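Local coordinates for acyl-[acyl-carrier-protein]--UDP-N-acetylglucosamine O-acyltransferase (Acinetobacter baumannii, PDB 4E6U), which catalyses transfer of an acyl chain from acyl carrier protein to UDP-N-acetylglucosamine, an early step of lipopolysaccharide synthesis, and probably works as a trimer, at residues F67-D76 with I94-T104; A126-F137 with A144-V155. All blocks are in the same frame, centred on the assembly; numbering follows the deposited sequence. Where two conformers were deposited one is given.

Both contacts join successive coils of the left-handed parallel beta-helix that the hexapeptide-repeat family is known for, and their centres lie about 14 Å apart. Along the chain contact 1 is complete before contact 2 begins. Contact 1 lies in the parallel sheet that holds strands 69-70 and 99-101 and runs from there into loops; contact 2 rounds a corner between the two other sheets, pairing 130-131 with 148-149 and 136-137 with 154-155. The two meet where Thr104 OG1 approaches Asp128 OD2, 2.6 Å away, probably hydrogen-bonded, and where Cys74 packs on His127. Contact 1 helps build the wall where the three subunits meet; contact 2 joins later coils within one chain's prism.

Contact 1: F67-D76 with I94-T104; sequences FASVGEVCQD and IREHCSLHRGT
Parallel strand pairing between two coils of the left-handed beta-helix joins Ser69 and Val70 to Ser99 and Leu100, on a buried wall that faces the neighbouring subunits. Ser69 N donates to Cys98 O at 175°, and Leu100 N returns the bond to Ser69 O. The chain then turns a corner at Gly71, whose phi is positive, and a beta bulge moves the register by one, bringing Glu72 beside His101. Across the bulge Leu100 O accepts two backbone bonds, from Gly71 N and, longer at 3.3 Å, from Glu72 N.

Arg102 folds back over this bulge. A bend at chi3 (-53°) brings NH1 to Gly71 O at 2.8 Å, arriving from above the carbonyl plane, while Val73 N lies over one face of the guanidinium. Glu72 OE2 stays 4.5 Å from Arg102 NH1, well out of the guanidinium plane; a water in that plane joins the two, and the same OE2 accepts from Val73 N.

Val73 O sits over the centre of the His101 ring, 3.7 Å above its plane. Gln75 CG comes to the ring edge, 3.6 Å from His101 CE1, with the amide plane turned 75° from the ring. Gln75 OE1 is held by Val121 N of the second subunit. At the other end the Phe67 and His97 rings run side by side, nearly parallel but slid apart, and Phe67 CB touches His97 CD2 at 3.5 Å. His97 NE2 bonds Phe67 O of the third subunit.

Beyond the strands, waters tie Cys74 N to Gly103 O and Asp76 OD2 to Thr104 OG1. The chemistry is polar and largely buried: backbone bonds join the coils, Arg102 satisfies a carbonyl at the corner, and its positive charge would probably help steady the Glu72 carboxylate.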
loop_
_atom_site.group_PDB
_atom_site.type_symbol
_atom_site.label_atom_id
_atom_site.label_comp_id
_atom_site.label_asym_id
_atom_site.label_seq_id
_atom_site.Cartn_x
_atom_site.Cartn_y
_atom_site.Cartn_z
ATOM N N PHE A 67 -14.930 0.849 -5.210
ATOM C CA PHE A 67 -14.138 1.412 -4.112
ATOM C C PHE A 67 -13.065 2.380 -4.595
ATOM O O PHE A 67 -12.170 2.750 -3.829
ATOM C CB PHE A 67 -13.518 0.313 -3.227
ATOM C CG PHE A 67 -14.469 -0.811 -2.888
ATOM C CD1 PHE A 67 -15.687 -0.548 -2.250
ATOM C CD2 PHE A 67 -14.137 -2.126 -3.186
ATOM C CE1 PHE A 67 -16.548 -1.603 -1.934
ATOM C CE2 PHE A 67 -15.004 -3.175 -2.851
ATOM C CZ PHE A 67 -16.195 -2.915 -2.243
ATOM N N ALA A 68 -13.173 2.823 -5.840
ATOM C CA ALA A 68 -12.356 3.944 -6.277
ATOM C C ALA A 68 -12.960 5.255 -5.801
ATOM O O ALA A 68 -14.181 5.469 -5.850
ATOM C CB ALA A 68 -12.236 3.925 -7.774
ATOM N N SER A 69 -12.078 6.146 -5.353
ATOM C CA SER A 69 -12.435 7.496 -4.938
ATOM C C SER A 69 -11.884 8.452 -5.986
ATOM O O SER A 69 -10.665 8.646 -6.091
ATOM C CB SER A 69 -11.824 7.788 -3.573
ATOM O OG SER A 69 -12.092 9.118 -3.177
ATOM N N VAL A 70 -12.780 8.993 -6.782
ATOM C CA VAL A 70 -12.390 9.724 -7.990
ATOM C C VAL A 70 -12.799 11.171 -7.855
ATOM O O VAL A 70 -13.979 11.470 -7.655
ATOM C CB VAL A 70 -13.055 9.086 -9.237
ATOM C CG1 VAL A 70 -12.692 9.851 -10.519
ATOM C CG2 VAL A 70 -12.595 7.656 -9.385
ATOM N N GLY A 71 -11.842 12.085 -7.969
ATOM C CA GLY A 71 -12.196 13.518 -7.911
ATOM C C GLY A 71 -12.633 13.950 -6.531
ATOM O O GLY A 71 -13.639 14.645 -6.360
ATOM N N GLU A 72 -11.876 13.510 -5.534
ATOM C CA GLU A 72 -12.083 13.954 -4.171
ATOM C C GLU A 72 -11.143 15.117 -3.869
ATOM O O GLU A 72 -10.124 15.275 -4.552
ATOM C CB GLU A 72 -11.849 12.777 -3.202
ATOM C CG GLU A 72 -12.245 13.059 -1.739
ATOM C CD GLU A 72 -13.651 13.665 -1.633
ATOM O OE1 GLU A 72 -14.628 12.891 -1.645
ATOM O OE2 GLU A 72 -13.801 14.916 -1.578
ATOM N N VAL A 73 -11.486 15.918 -2.864
ATOM C CA VAL A 73 -10.643 17.039 -2.459
ATOM C C VAL A 73 -9.259 16.521 -2.087
ATOM O O VAL A 73 -9.081 15.409 -1.570
ATOM C CB VAL A 73 -11.264 17.826 -1.275
ATOM C CG1 VAL A 73 -12.547 18.532 -1.703
ATOM C CG2 VAL A 73 -11.480 16.943 -0.039
ATOM N N CYS A 74 -8.261 17.340 -2.328
ATOM C CA CYS A 74 -6.895 16.904 -2.077
ATOM C C CYS A 74 -6.532 16.837 -0.595
ATOM O O CYS A 74 -7.310 17.225 0.272
ATOM C CB CYS A 74 -5.912 17.782 -2.814
ATOM S SG CYS A 74 -5.713 19.370 -2.097
ATOM N N GLN A 75 -5.322 16.355 -0.344
ATOM C CA GLN A 75 -4.811 16.138 1.016
ATOM C C GLN A 75 -3.865 17.245 1.481
ATOM O O GLN A 75 -3.373 17.205 2.609
ATOM C CB GLN A 75 -4.086 14.792 1.070
ATOM C CG GLN A 75 -5.027 13.640 0.787
ATOM C CD GLN A 75 -4.362 12.296 0.941
ATOM O OE1 GLN A 75 -4.835 11.465 1.720
ATOM N NE2 GLN A 75 -3.292 12.047 0.188
ATOM N N ASP A 76 -3.609 18.207 0.603
ATOM C CA ASP A 76 -2.728 19.340 0.908
ATOM C C ASP A 76 -3.347 20.193 2.009
ATOM O O ASP A 76 -4.475 20.669 1.876
ATOM C CB ASP A 76 -2.526 20.157 -0.374
ATOM C CG ASP A 76 -1.375 21.147 -0.257
ATOM O OD1 ASP A 76 -1.132 21.648 0.873
ATOM O OD2 ASP A 76 -0.726 21.410 -1.292
ATOM N N ILE A 94 -9.388 2.285 -14.296
ATOM C CA ILE A 94 -9.115 2.708 -12.923
ATOM C C ILE A 94 -9.627 1.606 -12.005
ATOM O O ILE A 94 -10.839 1.410 -11.863
ATOM C CB ILE A 94 -9.765 4.077 -12.635
ATOM C CG1 ILE A 94 -9.163 5.153 -13.566
ATOM C CG2 ILE A 94 -9.585 4.466 -11.166
ATOM C CD1 ILE A 94 -9.895 6.479 -13.589
ATOM N N ARG A 95 -8.701 0.853 -11.432
ATOM C CA ARG A 95 -9.055 -0.337 -10.678
ATOM C C ARG A 95 -9.470 -0.034 -9.232
ATOM O O ARG A 95 -9.493 1.123 -8.768
ATOM C CB ARG A 95 -7.884 -1.315 -10.726
ATOM C CG ARG A 95 -7.576 -1.822 -12.158
ATOM C CD ARG A 95 -8.825 -2.428 -12.843
ATOM N NE ARG A 95 -9.358 -3.495 -12.006
ATOM C CZ ARG A 95 -9.436 -4.783 -12.322
ATOM N NH1 ARG A 95 -9.098 -5.226 -13.534
ATOM N NH2 ARG A 95 -9.896 -5.636 -11.411
ATOM N N GLU A 96 -9.831 -1.097 -8.522
ATOM C CA GLU A 96 -10.333 -0.949 -7.157
ATOM C C GLU A 96 -9.411 -0.150 -6.271
ATOM O O GLU A 96 -8.184 -0.267 -6.373
ATOM C CB GLU A 96 -10.567 -2.312 -6.502
ATOM C CG GLU A 96 -11.484 -3.260 -7.300
ATOM C CD GLU A 96 -10.706 -4.228 -8.159
ATOM O OE1 GLU A 96 -10.066 -3.793 -9.151
ATOM O OE2 GLU A 96 -10.712 -5.428 -7.838
ATOM N N HIS A 97 -9.986 0.650 -5.382
ATOM C CA HIS A 97 -9.238 1.308 -4.310
ATOM C C HIS A 97 -8.315 2.427 -4.764
ATOM O O HIS A 97 -7.536 2.936 -3.959
ATOM C CB HIS A 97 -8.457 0.292 -3.437
ATOM C CG HIS A 97 -9.312 -0.815 -2.909
ATOM N ND1 HIS A 97 -9.092 -2.141 -3.220
ATOM C CD2 HIS A 97 -10.414 -0.790 -2.122
ATOM C CE1 HIS A 97 -10.004 -2.888 -2.617
ATOM N NE2 HIS A 97 -10.828 -2.093 -1.961
ATOM N N CYS A 98 -8.399 2.827 -6.029
ATOM C CA CYS A 98 -7.640 4.014 -6.443
ATOM C C CYS A 98 -8.174 5.262 -5.789
ATOM O O CYS A 98 -9.337 5.317 -5.345
ATOM C CB CYS A 98 -7.677 4.198 -7.961
ATOM S SG CYS A 98 -6.718 2.950 -8.856
ATOM N N SER A 99 -7.323 6.279 -5.709
ATOM C CA SER A 99 -7.751 7.585 -5.209
ATOM C C SER A 99 -7.130 8.639 -6.105
ATOM O O SER A 99 -5.909 8.643 -6.308
ATOM C CB SER A 99 -7.393 7.792 -3.732
ATOM O OG SER A 99 -6.030 7.493 -3.485
ATOM N N LEU A 100 -7.983 9.466 -6.696
ATOM C CA LEU A 100 -7.560 10.517 -7.619
ATOM C C LEU A 100 -8.086 11.822 -7.069
ATOM O O LEU A 100 -9.295 11.995 -6.899
ATOM C CB LEU A 100 -8.091 10.276 -9.040
ATOM C CG LEU A 100 -7.375 9.181 -9.818
ATOM C CD1 LEU A 100 -8.017 7.831 -9.522
ATOM C CD2 LEU A 100 -7.407 9.497 -11.317
ATOM N N HIS A 101 -7.186 12.752 -6.769
ATOM C CA HIS A 101 -7.582 13.978 -6.085
ATOM C C HIS A 101 -7.515 15.218 -6.954
ATOM O O HIS A 101 -6.704 15.289 -7.860
ATOM C CB HIS A 101 -6.761 14.177 -4.817
ATOM C CG HIS A 101 -7.095 13.194 -3.749
ATOM N ND1 HIS A 101 -6.326 13.033 -2.617
ATOM C CD2 HIS A 101 -8.105 12.293 -3.661
ATOM C CE1 HIS A 101 -6.872 12.093 -1.860
ATOM N NE2 HIS A 101 -7.958 11.637 -2.463
ATOM N N ARG A 102 -8.397 16.162 -6.648
ATOM C CA ARG A 102 -8.504 17.414 -7.391
ATOM C C ARG A 102 -7.327 18.328 -7.074
ATOM O O ARG A 102 -6.548 18.074 -6.149
ATOM C CB ARG A 102 -9.847 18.073 -7.094
ATOM C CG ARG A 102 -11.029 17.139 -7.424
ATOM C CD ARG A 102 -12.353 17.869 -7.528
ATOM N NE ARG A 102 -12.681 18.704 -6.365
ATOM C CZ ARG A 102 -13.551 18.382 -5.404
ATOM N NH1 ARG A 102 -14.183 17.215 -5.398
ATOM N NH2 ARG A 102 -13.807 19.247 -4.427
ATOM N N GLY A 103 -7.187 19.387 -7.874
ATOM C CA GLY A 103 -6.010 20.263 -7.757
ATOM C C GLY A 103 -6.054 21.293 -6.646
ATOM O O GLY A 103 -6.935 21.289 -5.798
ATOM N N THR A 104 -5.057 22.180 -6.664
ATOM C CA THR A 104 -4.986 23.284 -5.708
ATOM C C THR A 104 -4.807 24.590 -6.470
ATOM O O THR A 104 -4.236 24.614 -7.561
ATOM C CB THR A 104 -3.826 23.136 -4.707
ATOM O OG1 THR A 104 -2.578 23.125 -5.413
ATOM C CG2 THR A 104 -3.968 21.847 -3.883
HETATM O O HOH W 1 -15.721 16.006 -3.206
HETATM O O HOH W 2 -8.630 19.730 -3.999
HETATM O O HOH W 3 -4.142 14.865 -2.673
HETATM O O HOH W 4 -0.481 23.333 -3.534
#

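Contact 2: A126-F137 with A144-V155; sequences AHDCIVGDHNIF and AGHVHIGDHVIV. With EDO (1,2-ethanediol), chain L; EDO (1,2-ethanediol), chain F.
Asn135 reaches from one coil of the beta-helix into the next, its side-chain amide bonded at both ends to the backbone of 144-155. Its OD1 takes the N-H of Val153 on a lone pair at 2.8 Å, and ND2 gives to Gly150 O, which lies close to the amide plane; the two bonds fix the rotation of the group. With CG beside the backbone N (chi1 -59°), Asn135 OD1 also packs 3.2 Å from Val153 CB. Inside, Val131 CG2 lies alongside Ile149 CG1, and the Phe137 ring meets Val155 CG2 through CD1. Parallel strand bonds frame this core, among them Val155 N to Ile136 O.

The outer side, where Ile130 and His134 are exposed, is looser. His134 and His152 run side by side with planes 5° apart but barely overlapping, so it is His134 CB that sits over the His152 ring, 3.6 Å from its centroid. Ile130 CD1 lies over a face of the His148 ring, which a water links to Asp128 O. The His127 end packs more closely, the ring edge turned toward the face of His146 with planes at 86°. Asp128 OD2 accepts from His127 ND1 and is also hydrogen-bonded to Thr104 OG1. His127 NE2 bonds a 1,2-ethanediol, probably from the crystallisation liquor.

The third wall closes the interior: Val143 of strand 142-143 meets Cys129 and Phe137, and Ile161 of strand 160-161 meets Val147 and Ile149. The next coil follows at strand 166-167, touched by Ile149 and Val153, and Ile136 packs on Leu77 of the third subunit.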
loop_
_atom_site.group_PDB
_atom_site.type_symbol
_atom_site.label_atom_id
_atom_site.label_comp_id
_atom_site.label_asym_id
_atom_site.label_seq_id
_atom_site.Cartn_x
_atom_site.Cartn_y
_atom_site.Cartn_z
ATOM N N ALA A 126 -2.171 12.239 -6.682
ATOM C CA ALA A 126 -2.359 13.402 -5.840
ATOM C C ALA A 126 -2.760 14.649 -6.605
ATOM O O ALA A 126 -2.657 14.720 -7.825
ATOM C CB ALA A 126 -1.063 13.690 -5.077
ATOM N N HIS A 127 -3.206 15.641 -5.840
ATOM C CA HIS A 127 -3.478 16.966 -6.388
ATOM C C HIS A 127 -2.417 17.459 -7.359
ATOM O O HIS A 127 -1.212 17.331 -7.112
ATOM C CB HIS A 127 -3.637 17.977 -5.247
ATOM C CG HIS A 127 -2.432 18.110 -4.366
ATOM N ND1 HIS A 127 -1.436 19.038 -4.608
ATOM C CD2 HIS A 127 -2.080 17.458 -3.235
ATOM C CE1 HIS A 127 -0.511 18.933 -3.664
ATOM N NE2 HIS A 127 -0.872 17.977 -2.822
ATOM N N ASP A 128 -2.894 18.043 -8.458
ATOM C CA ASP A 128 -2.061 18.801 -9.407
ATOM C C ASP A 128 -1.147 17.951 -10.261
ATOM O O ASP A 128 -0.337 18.477 -11.030
ATOM C CB ASP A 128 -1.252 19.900 -8.695
ATOM C CG ASP A 128 -2.123 20.803 -7.857
ATOM O OD1 ASP A 128 -3.058 21.401 -8.431
ATOM O OD2 ASP A 128 -1.923 20.878 -6.618
ATOM N N CYS A 129 -1.277 16.637 -10.178
ATOM C CA CYS A 129 -0.529 15.810 -11.103
ATOM C C CYS A 129 -1.017 16.020 -12.522
ATOM O O CYS A 129 -2.198 16.360 -12.752
ATOM C CB CYS A 129 -0.654 14.325 -10.754
ATOM S SG CYS A 129 0.262 13.863 -9.287
ATOM N N ILE A 130 -0.110 15.817 -13.468
ATOM C CA ILE A 130 -0.453 15.785 -14.881
ATOM C C ILE A 130 0.113 14.493 -15.411
ATOM O O ILE A 130 1.311 14.255 -15.315
ATOM C CB ILE A 130 0.110 17.000 -15.675
ATOM C CG1 ILE A 130 -0.416 18.309 -15.090
ATOM C CG2 ILE A 130 -0.236 16.858 -17.175
ATOM C CD1 ILE A 130 0.181 19.565 -15.758
ATOM N N VAL A 131 -0.751 13.629 -15.917
ATOM C CA VAL A 131 -0.366 12.328 -16.409
ATOM C C VAL A 131 -0.799 12.248 -17.851
ATOM O O VAL A 131 -1.929 12.618 -18.160
ATOM C CB VAL A 131 -1.104 11.203 -15.615
ATOM C CG1 VAL A 131 -0.891 9.817 -16.224
ATOM C CG2 VAL A 131 -0.716 11.217 -14.123
ATOM N N GLY A 132 0.082 11.757 -18.712
ATOM C CA GLY A 132 -0.195 11.653 -20.144
ATOM C C GLY A 132 -0.981 10.409 -20.519
ATOM O O GLY A 132 -1.972 10.057 -19.849
ATOM N N ASP A 133 -0.548 9.737 -21.582
ATOM C CA ASP A 133 -1.292 8.636 -22.183
ATOM C C ASP A 133 -0.510 7.342 -22.129
ATOM O O ASP A 133 0.730 7.359 -22.104
ATOM C CB ASP A 133 -1.539 8.924 -23.672
ATOM C CG ASP A 133 -2.336 10.176 -23.909
ATOM O OD1 ASP A 133 -3.076 10.659 -23.027
ATOM O OD2 ASP A 133 -2.228 10.713 -25.047
ATOM N N HIS A 134 -1.210 6.205 -22.156
ATOM C CA HIS A 134 -0.592 4.881 -22.316
ATOM C C HIS A 134 0.356 4.489 -21.189
ATOM O O HIS A 134 1.304 3.718 -21.395
ATOM C CB HIS A 134 0.119 4.730 -23.691
ATOM C CG HIS A 134 -0.795 4.898 -24.866
ATOM N ND1 HIS A 134 -1.660 3.908 -25.286
ATOM C CD2 HIS A 134 -0.969 5.937 -25.717
ATOM C CE1 HIS A 134 -2.337 4.340 -26.338
ATOM N NE2 HIS A 134 -1.936 5.565 -26.618
ATOM N N ASN A 135 0.085 4.993 -19.992
ATOM C CA ASN A 135 0.904 4.659 -18.839
ATOM C C ASN A 135 0.333 3.490 -18.055
ATOM O O ASN A 135 -0.869 3.222 -18.134
ATOM C CB ASN A 135 1.016 5.864 -17.930
ATOM C CG ASN A 135 1.617 7.058 -18.639
ATOM O OD1 ASN A 135 2.783 7.009 -19.056
ATOM N ND2 ASN A 135 0.849 8.125 -18.781
ATOM N N ILE A 136 1.184 2.818 -17.301
ATOM C CA ILE A 136 0.756 1.711 -16.444
ATOM C C ILE A 136 1.295 1.980 -15.063
ATOM O O ILE A 136 2.508 2.112 -14.876
ATOM C CB ILE A 136 1.279 0.348 -16.930
ATOM C CG1 ILE A 136 0.728 0.013 -18.322
ATOM C CG2 ILE A 136 0.948 -0.747 -15.884
ATOM C CD1 ILE A 136 1.359 -1.218 -18.967
ATOM N N PHE A 137 0.397 2.067 -14.087
ATOM C CA PHE A 137 0.753 2.181 -12.676
ATOM C C PHE A 137 0.376 0.868 -12.024
ATOM O O PHE A 137 -0.808 0.522 -11.968
ATOM C CB PHE A 137 -0.012 3.320 -12.017
ATOM C CG PHE A 137 0.186 4.649 -12.682
ATOM C CD1 PHE A 137 1.194 5.509 -12.251
ATOM C CD2 PHE A 137 -0.605 5.021 -13.759
ATOM C CE1 PHE A 137 1.382 6.731 -12.860
ATOM C CE2 PHE A 137 -0.442 6.241 -14.368
ATOM C CZ PHE A 137 0.562 7.107 -13.921
ATOM N N ALA A 144 2.783 11.547 -5.671
ATOM C CA ALA A 144 2.549 12.694 -4.806
ATOM C C ALA A 144 2.238 13.966 -5.605
ATOM O O ALA A 144 2.147 13.952 -6.831
ATOM C CB ALA A 144 3.739 12.894 -3.850
ATOM N N GLY A 145 2.051 15.060 -4.879
ATOM C CA GLY A 145 1.541 16.282 -5.491
ATOM C C GLY A 145 2.383 16.870 -6.603
ATOM O O GLY A 145 3.609 16.864 -6.538
ATOM N N HIS A 146 1.717 17.420 -7.613
ATOM C CA HIS A 146 2.377 18.194 -8.684
ATOM C C HIS A 146 3.339 17.383 -9.537
ATOM O O HIS A 146 4.198 17.947 -10.213
ATOM C CB HIS A 146 3.140 19.439 -8.136
ATOM C CG HIS A 146 2.417 20.193 -7.061
ATOM N ND1 HIS A 146 1.574 21.251 -7.329
ATOM C CD2 HIS A 146 2.448 20.072 -5.713
ATOM C CE1 HIS A 146 1.106 21.739 -6.193
ATOM N NE2 HIS A 146 1.616 21.039 -5.197
ATOM N N VAL A 147 3.215 16.060 -9.522
ATOM C CA VAL A 147 4.064 15.213 -10.345
ATOM C C VAL A 147 3.591 15.215 -11.792
ATOM O O VAL A 147 2.375 15.154 -12.069
ATOM C CB VAL A 147 4.115 13.747 -9.782
ATOM C CG1 VAL A 147 4.759 12.771 -10.762
ATOM C CG2 VAL A 147 4.854 13.723 -8.462
ATOM N N HIS A 148 4.528 15.291 -12.733
ATOM C CA HIS A 148 4.189 15.220 -14.144
ATOM C C HIS A 148 4.736 13.931 -14.730
ATOM O O HIS A 148 5.938 13.673 -14.647
ATOM C CB HIS A 148 4.724 16.450 -14.907
ATOM C CG HIS A 148 4.130 17.754 -14.461
ATOM N ND1 HIS A 148 4.545 18.970 -14.968
ATOM C CD2 HIS A 148 3.156 18.042 -13.561
ATOM C CE1 HIS A 148 3.865 19.944 -14.389
ATOM N NE2 HIS A 148 3.012 19.408 -13.533
ATOM N N ILE A 149 3.847 13.118 -15.296
ATOM C CA ILE A 149 4.177 11.849 -15.938
ATOM C C ILE A 149 3.847 11.987 -17.423
ATOM O O ILE A 149 2.770 12.480 -17.795
ATOM C CB ILE A 149 3.384 10.666 -15.315
ATOM C CG1 ILE A 149 3.357 10.724 -13.772
ATOM C CG2 ILE A 149 3.869 9.335 -15.877
ATOM C CD1 ILE A 149 4.461 9.943 -13.066
ATOM N N GLY A 150 4.779 11.547 -18.265
ATOM C CA GLY A 150 4.615 11.621 -19.716
ATOM C C GLY A 150 3.748 10.502 -20.260
ATOM O O GLY A 150 2.675 10.227 -19.706
ATOM N N ASP A 151 4.190 9.881 -21.346
ATOM C CA ASP A 151 3.464 8.810 -22.025
ATOM C C ASP A 151 4.253 7.521 -22.003
ATOM O O ASP A 151 5.498 7.539 -21.978
ATOM C CB ASP A 151 3.222 9.157 -23.505
ATOM C CG ASP A 151 2.552 10.502 -23.702
ATOM O OD1 ASP A 151 1.666 10.902 -22.940
ATOM O OD2 ASP A 151 2.928 11.214 -24.670
ATOM N N HIS A 152 3.560 6.390 -22.039
ATOM C CA HIS A 152 4.227 5.088 -22.163
ATOM C C HIS A 152 5.195 4.788 -21.026
ATOM O O HIS A 152 6.203 4.106 -21.212
ATOM C CB HIS A 152 4.928 4.983 -23.528
ATOM C CG HIS A 152 3.978 4.983 -24.673
ATOM N ND1 HIS A 152 3.243 3.872 -25.022
ATOM C CD2 HIS A 152 3.625 5.960 -25.539
ATOM C CE1 HIS A 152 2.482 4.164 -26.063
ATOM N NE2 HIS A 152 2.687 5.425 -26.387
ATOM N N VAL A 153 4.878 5.295 -19.840
ATOM C CA VAL A 153 5.665 5.054 -18.634
ATOM C C VAL A 153 5.127 3.820 -17.903
ATOM O O VAL A 153 3.912 3.577 -17.913
ATOM C CB VAL A 153 5.583 6.272 -17.694
ATOM C CG1 VAL A 153 6.344 6.031 -16.392
ATOM C CG2 VAL A 153 6.103 7.536 -18.419
ATOM N N ILE A 154 6.009 3.048 -17.283
ATOM C CA ILE A 154 5.571 1.930 -16.445
ATOM C C ILE A 154 6.135 2.176 -15.071
ATOM O O ILE A 154 7.351 2.370 -14.907
ATOM C CB ILE A 154 6.038 0.569 -16.976
ATOM C CG1 ILE A 154 5.466 0.329 -18.376
ATOM C CG2 ILE A 154 5.666 -0.576 -15.996
ATOM C CD1 ILE A 154 5.970 -0.925 -19.067
ATOM N N VAL A 155 5.254 2.188 -14.074
ATOM C CA VAL A 155 5.670 2.351 -12.688
ATOM C C VAL A 155 5.402 1.055 -11.937
ATOM O O VAL A 155 4.254 0.632 -11.785
ATOM C CB VAL A 155 4.967 3.524 -11.993
ATOM C CG1 VAL A 155 5.551 3.742 -10.585
ATOM C CG2 VAL A 155 5.062 4.809 -12.846
HETATM C C1 EDO L . 4.097 16.074 -19.058
HETATM O O1 EDO L . 5.029 15.010 -19.302
HETATM C C2 EDO L . 2.784 15.518 -18.509
HETATM O O2 EDO L . 2.215 14.576 -19.433
HETATM C C1 EDO F . -0.597 16.254 0.161
HETATM O O1 EDO F . 0.199 17.299 -0.418
HETATM C C2 EDO F . 0.148 14.921 0.120
HETATM O O2 EDO F . 0.355 14.530 -1.247
HETATM O O HOH W 5 0.799 20.618 -11.991
HETATM O O HOH W 6 3.125 1.985 -20.338
#